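Local coordinates for protein NALP (Neisseria meningitidis, PDB 1UYN) that forms the outer-membrane translocator domain of an autotransporter, a hydrophilic pore through which the secreted protease passenger reaches the bacterial cell surface, at residues A19-M24 / A102-I107; D182-D187 / R239-T244. All blocks are in the same frame, centred on the assembly; numbering follows the deposited sequence.

Interaction 1. Residues A19-M24 / A102-I107; sequences AAHADM and AKTDSI
His21 carries the whole helix side of this contact, laying its imidazole obliquely against two inward-pointing side chains of the strand, Thr104 and Ser106. With CG anti to the backbone N (chi1 173°), the ring is carried out from the helix toward the wall. ND1 meets the Thr104 methyl, ND1 to CG2 being 3.7 Å. The next ring atom along, CE1, approaches Ser106: it lies 3.4 Å from Ser106 CB and 3.6 Å from Ser106 OG. One imidazole thus covers two strand residues spaced two apart. The side chains of His21 and Thr104 cross at about a right angle; Thr104 turns its CG2 anti to the backbone N and presents that methyl to the ring, while OG1 is hydrogen-bonded to Asn134 on strand 121-139. The alternation of an extended strand explains the selection: Thr104 and Ser106 project toward the helix, whereas Asp105 and Ile107 project from the other side of the barrel wall. This is the architecture of the classical autotransporter translocator, a twelve-stranded antiparallel beta-barrel whose pore is occupied by an N-terminal helix, here residues 12-34. Contact is narrow, burying about 120 Å² in all, and His21 and Thr104, although nearest in backbone register, have their CA atoms 7.2 Å apart. Tyr132, on the adjoining strand 121-139, extends the surface facing the imidazole, its ring meeting that of His21 with the planes at about 40°. Two residues further along the helix, Asp23 forms a salt bridge with Arg266, on another part of the barrel wall.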
loop_
_atom_site.group_PDB
_atom_site.type_symbol
_atom_site.label_atom_id
_atom_site.label_comp_id
_atom_site.label_asym_id
_atom_site.label_seq_id
_atom_site.Cartn_x
_atom_site.Cartn_y
_atom_site.Cartn_z
ATOM N N ALA A 19 -9.631 -7.812 1.636
ATOM C CA ALA A 19 -8.921 -7.161 2.754
ATOM C C ALA A 19 -7.391 -7.136 2.548
ATOM O O ALA A 19 -6.742 -6.115 2.816
ATOM C CB ALA A 19 -9.235 -7.886 4.051
ATOM N N ALA A 20 -6.828 -8.270 2.105
ATOM C CA ALA A 20 -5.389 -8.372 1.843
ATOM C C ALA A 20 -4.930 -7.416 0.755
ATOM O O ALA A 20 -3.848 -6.873 0.842
ATOM C CB ALA A 20 -5.007 -9.795 1.469
ATOM N N HIS A 21 -5.772 -7.203 -0.252
ATOM C CA HIS A 21 -5.470 -6.272 -1.336
ATOM C C HIS A 21 -5.485 -4.802 -0.864
ATOM O O HIS A 21 -4.527 -4.055 -1.111
ATOM C CB HIS A 21 -6.444 -6.433 -2.502
ATOM C CG HIS A 21 -6.281 -5.386 -3.549
ATOM N ND1 HIS A 21 -5.164 -5.302 -4.343
ATOM C CD2 HIS A 21 -7.053 -4.332 -3.884
ATOM C CE1 HIS A 21 -5.277 -4.269 -5.156
ATOM N NE2 HIS A 21 -6.416 -3.662 -4.899
ATOM N N ALA A 22 -6.572 -4.393 -0.212
ATOM C CA ALA A 22 -6.655 -3.052 0.406
ATOM C C ALA A 22 -5.464 -2.695 1.293
ATOM O O ALA A 22 -5.030 -1.536 1.367
ATOM C CB ALA A 22 -7.949 -2.912 1.233
ATOM N N ASP A 23 -4.984 -3.698 2.014
ATOM C CA ASP A 23 -3.931 -3.523 3.004
ATOM C C ASP A 23 -2.635 -3.296 2.247
ATOM O O ASP A 23 -1.877 -2.392 2.566
ATOM C CB ASP A 23 -3.868 -4.770 3.845
ATOM C CG ASP A 23 -2.903 -4.662 4.975
ATOM O OD1 ASP A 23 -3.211 -3.964 5.949
ATOM O OD2 ASP A 23 -1.844 -5.293 5.009
ATOM N N MET A 24 -2.412 -4.085 1.204
ATOM C CA MET A 24 -1.265 -3.882 0.334
ATOM C C MET A 24 -1.291 -2.552 -0.341
ATOM O O MET A 24 -0.251 -1.923 -0.465
ATOM C CB MET A 24 -1.150 -4.986 -0.718
ATOM C CG MET A 24 -0.140 -6.065 -0.309
ATOM S SD MET A 24 -0.341 -7.601 -1.163
ATOM C CE MET A 24 -0.022 -8.715 0.149
ATOM N N ALA A 102 -6.265 -17.589 -3.221
ATOM C CA ALA A 102 -6.752 -16.473 -3.997
ATOM C C ALA A 102 -5.606 -15.759 -4.637
ATOM O O ALA A 102 -4.633 -15.504 -3.988
ATOM C CB ALA A 102 -7.457 -15.530 -3.100
ATOM N N LYS A 103 -5.708 -15.404 -5.896
ATOM C CA LYS A 103 -4.730 -14.499 -6.463
ATOM C C LYS A 103 -5.421 -13.232 -6.982
ATOM O O LYS A 103 -6.409 -13.294 -7.721
ATOM C CB LYS A 103 -3.874 -15.199 -7.534
ATOM C CG LYS A 103 -4.410 -15.127 -8.974
ATOM C CD LYS A 103 -3.527 -15.898 -10.028
ATOM C CE LYS A 103 -3.787 -15.452 -11.539
ATOM N NZ LYS A 103 -5.153 -15.710 -12.090
ATOM N N THR A 104 -4.868 -12.088 -6.561
ATOM C CA THR A 104 -5.288 -10.755 -6.928
ATOM C C THR A 104 -4.335 -10.144 -7.948
ATOM O O THR A 104 -3.121 -9.997 -7.696
ATOM C CB THR A 104 -5.267 -9.833 -5.679
ATOM O OG1 THR A 104 -6.046 -10.385 -4.595
ATOM C CG2 THR A 104 -5.947 -8.498 -5.975
ATOM N N ASP A 105 -4.898 -9.701 -9.062
ATOM C CA ASP A 105 -4.203 -8.840 -9.985
ATOM C C ASP A 105 -4.697 -7.454 -9.868
ATOM O O ASP A 105 -5.889 -7.224 -9.728
ATOM C CB ASP A 105 -4.461 -9.301 -11.395
ATOM C CG ASP A 105 -3.806 -10.550 -11.664
ATOM O OD1 ASP A 105 -2.845 -10.927 -10.942
ATOM O OD2 ASP A 105 -4.174 -11.236 -12.581
ATOM N N SER A 106 -3.804 -6.489 -9.968
ATOM C CA SER A 106 -4.280 -5.125 -9.799
ATOM C C SER A 106 -3.572 -4.115 -10.639
ATOM O O SER A 106 -2.394 -4.249 -11.006
ATOM C CB SER A 106 -4.242 -4.736 -8.337
ATOM O OG SER A 106 -2.925 -4.899 -7.812
ATOM N N ILE A 107 -4.341 -3.120 -11.025
ATOM C CA ILE A 107 -3.791 -2.009 -11.786
ATOM C C ILE A 107 -4.261 -0.745 -11.165
ATOM O O ILE A 107 -5.439 -0.520 -11.053
ATOM C CB ILE A 107 -4.138 -2.094 -13.278
ATOM C CG1 ILE A 107 -3.442 -3.342 -13.852
ATOM C CG2 ILE A 107 -3.644 -0.830 -13.996
ATOM C CD1 ILE A 107 -3.748 -3.680 -15.339
#

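Interaction 2. Residues D182-D187 / R239-T244; sequences DLLKQD and RDYTVT
A single carboxylate oxygen, Asp182 OD2, takes both terminal nitrogens of the Arg239 guanidinium, in place of the common pairing of two nitrogens with two oxygens. NH1 of Arg239 reaches Asp182 OD2 at 3.0 Å and NH2 reaches the same oxygen at 2.9 Å, an end-on grip with the oxygen close to the guanidinium plane. Both approach on the anti side of OD2, away from OD1; NH1 uses the anti lone pair, while NH2 stands 32° out of the carboxylate plane. The carboxylate and guanidinium planes are turned 48° apart, and both bonds are clearly bent. Arg180 adds a second salt bridge to OD2, and Asp235 takes NE of Arg239, so charges of both signs alternate here and probably stabilise one another. Arg239 NH1 also donates to Tyr241 OH (2.9 Å), tying the guanidinium to the phenol beside it. The setting is the inner wall of the autotransporter barrel: residues 239-243, in the loop between strands 224-235 and 265-278, run almost parallel to residues 182-186 of strand 172-192, their end-to-end directions 4° apart, yet Leu184 and Tyr241 have CA atoms 8.8 Å apart, so side chains and water bridge the gap where a neighbouring strand would use backbone bonds. Leu184 lays CD2 obliquely against the Tyr241 ring, 3.9 Å from CD1. Farther along, the extended Gln186 side chain crosses Val243 at about a right angle, NE2 lying 3.5 Å from CG1, and a water links NE2 to the carbonyl O of Tyr241. Gln186 OE1 is hydrogen-bonded to the hydroxyls of Tyr132 and Thr18. An Asx turn, in which Asp240 OD1 receives the backbone N of Thr242, shapes the loop between these contacts.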
loop_
_atom_site.group_PDB
_atom_site.type_symbol
_atom_site.label_atom_id
_atom_site.label_comp_id
_atom_site.label_asym_id
_atom_site.label_seq_id
_atom_site.Cartn_x
_atom_site.Cartn_y
_atom_site.Cartn_z
ATOM N N ASP A 182 -10.388 4.872 2.298
ATOM C CA ASP A 182 -10.430 3.822 1.287
ATOM C C ASP A 182 -11.843 3.559 0.943
ATOM O O ASP A 182 -12.614 3.166 1.809
ATOM C CB ASP A 182 -9.892 2.503 1.827
ATOM C CG ASP A 182 -8.458 2.563 2.188
ATOM O OD1 ASP A 182 -7.744 3.483 1.717
ATOM O OD2 ASP A 182 -7.974 1.718 2.965
ATOM N N LEU A 183 -12.180 3.729 -0.321
ATOM C CA LEU A 183 -13.507 3.408 -0.833
ATOM C C LEU A 183 -13.374 2.192 -1.732
ATOM O O LEU A 183 -12.724 2.244 -2.757
ATOM C CB LEU A 183 -14.033 4.578 -1.639
ATOM C CG LEU A 183 -15.468 4.527 -2.129
ATOM C CD1 LEU A 183 -16.484 4.285 -0.985
ATOM C CD2 LEU A 183 -15.761 5.813 -2.807
ATOM N N LEU A 184 -14.005 1.088 -1.361
ATOM C CA LEU A 184 -13.902 -0.144 -2.135
ATOM C C LEU A 184 -15.284 -0.398 -2.687
ATOM O O LEU A 184 -16.216 -0.471 -1.925
ATOM C CB LEU A 184 -13.482 -1.309 -1.247
ATOM C CG LEU A 184 -13.331 -2.616 -2.050
ATOM C CD1 LEU A 184 -11.916 -3.121 -1.999
ATOM C CD2 LEU A 184 -14.263 -3.668 -1.518
ATOM N N LYS A 185 -15.419 -0.479 -4.001
ATOM C CA LYS A 185 -16.646 -0.987 -4.599
ATOM C C LYS A 185 -16.267 -2.349 -5.218
ATOM O O LYS A 185 -15.351 -2.428 -6.045
ATOM C CB LYS A 185 -17.206 -0.006 -5.641
ATOM C CG LYS A 185 -17.264 1.529 -5.237
ATOM C CD LYS A 185 -18.717 2.102 -5.210
ATOM C CE LYS A 185 -18.942 3.539 -5.839
ATOM N NZ LYS A 185 -17.835 3.996 -6.747
ATOM N N GLN A 186 -16.888 -3.428 -4.780
ATOM C CA GLN A 186 -16.654 -4.740 -5.366
ATOM C C GLN A 186 -17.930 -5.267 -6.025
ATOM O O GLN A 186 -18.982 -5.246 -5.394
ATOM C CB GLN A 186 -16.209 -5.709 -4.288
ATOM C CG GLN A 186 -15.806 -7.088 -4.780
ATOM C CD GLN A 186 -15.161 -7.928 -3.668
ATOM O OE1 GLN A 186 -13.962 -7.722 -3.309
ATOM N NE2 GLN A 186 -15.959 -8.853 -3.088
ATOM N N ASP A 187 -17.810 -5.754 -7.266
ATOM C CA ASP A 187 -18.907 -6.381 -8.002
ATOM C C ASP A 187 -19.407 -7.697 -7.436
ATOM O O ASP A 187 -18.738 -8.416 -6.704
ATOM C CB ASP A 187 -18.505 -6.677 -9.457
ATOM C CG ASP A 187 -18.108 -5.426 -10.252
ATOM O OD1 ASP A 187 -18.221 -4.309 -9.681
ATOM O OD2 ASP A 187 -17.681 -5.481 -11.448
ATOM N N ARG A 239 -14.154 -2.053 8.697
ATOM C CA ARG A 239 -13.589 -2.483 7.435
ATOM C C ARG A 239 -14.026 -3.903 7.281
ATOM O O ARG A 239 -13.301 -4.819 7.590
ATOM C CB ARG A 239 -12.080 -2.369 7.423
ATOM C CG ARG A 239 -11.480 -2.558 6.044
ATOM C CD ARG A 239 -9.985 -2.681 6.038
ATOM N NE ARG A 239 -9.262 -1.417 6.275
ATOM C CZ ARG A 239 -9.025 -0.476 5.342
ATOM N NH1 ARG A 239 -9.489 -0.606 4.092
ATOM N NH2 ARG A 239 -8.340 0.603 5.670
ATOM N N ASP A 240 -15.262 -4.051 6.832
ATOM C CA ASP A 240 -15.895 -5.339 6.575
ATOM C C ASP A 240 -15.997 -5.540 5.068
ATOM O O ASP A 240 -16.645 -4.731 4.364
ATOM C CB ASP A 240 -17.304 -5.299 7.162
ATOM C CG ASP A 240 -17.833 -6.655 7.573
ATOM O OD1 ASP A 240 -17.316 -7.713 7.115
ATOM O OD2 ASP A 240 -18.822 -6.703 8.361
ATOM N N TYR A 241 -15.354 -6.592 4.583
ATOM C CA TYR A 241 -15.472 -6.970 3.196
ATOM C C TYR A 241 -16.197 -8.292 3.045
ATOM O O TYR A 241 -16.137 -8.920 2.011
ATOM C CB TYR A 241 -14.103 -7.001 2.559
ATOM C CG TYR A 241 -13.422 -5.653 2.546
ATOM C CD1 TYR A 241 -14.151 -4.482 2.307
ATOM C CD2 TYR A 241 -12.051 -5.558 2.741
ATOM C CE1 TYR A 241 -13.547 -3.241 2.311
ATOM C CE2 TYR A 241 -11.401 -4.309 2.736
ATOM C CZ TYR A 241 -12.166 -3.143 2.528
ATOM O OH TYR A 241 -11.568 -1.905 2.522
ATOM N N THR A 242 -16.937 -8.685 4.061
ATOM C CA THR A 242 -17.777 -9.858 3.976
ATOM C C THR A 242 -18.959 -9.576 3.070
ATOM O O THR A 242 -19.731 -8.663 3.328
ATOM C CB THR A 242 -18.234 -10.264 5.370
ATOM O OG1 THR A 242 -17.098 -10.774 6.087
ATOM C CG2 THR A 242 -19.187 -11.415 5.310
ATOM N N VAL A 243 -19.076 -10.355 1.996
ATOM C CA VAL A 243 -20.151 -10.176 1.034
ATOM C C VAL A 243 -21.372 -10.971 1.445
ATOM O O VAL A 243 -21.252 -12.074 1.964
ATOM C CB VAL A 243 -19.740 -10.564 -0.417
ATOM C CG1 VAL A 243 -18.466 -9.869 -0.812
ATOM C CG2 VAL A 243 -19.578 -12.017 -0.566
ATOM N N THR A 244 -22.526 -10.342 1.249
ATOM C CA THR A 244 -23.840 -10.973 1.282
ATOM C C THR A 244 -24.013 -11.824 0.042
ATOM O O THR A 244 -23.902 -11.307 -1.062
ATOM C CB THR A 244 -24.919 -9.890 1.180
ATOM O OG1 THR A 244 -24.828 -9.013 2.294
ATOM C CG2 THR A 244 -26.331 -10.505 1.230
HETATM O O HOH W 1 -12.885 0.111 3.026
HETATM O O HOH W 2 -14.704 -9.699 -0.720
#

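From the N terminus, the chain first forms helix 12-34 within the pore, then builds the first strands of the barrel; interaction 1 closes this excursion when strand 100-117 comes round to face the helix. Interaction 2 opens only afterwards, on strand 172-192, and closes with the loop that follows strand 224-235, so the two are in series and neither encloses the other. Their centres nevertheless lie about 12 Å apart. The helix brings them together: Ala19 N packs 3.5 Å from Tyr241 CD2, and Ala22 CB lies 4.0 Å from Arg239 NH1. Helix, loop and two separate stretches of wall therefore meet inside one closed sheet.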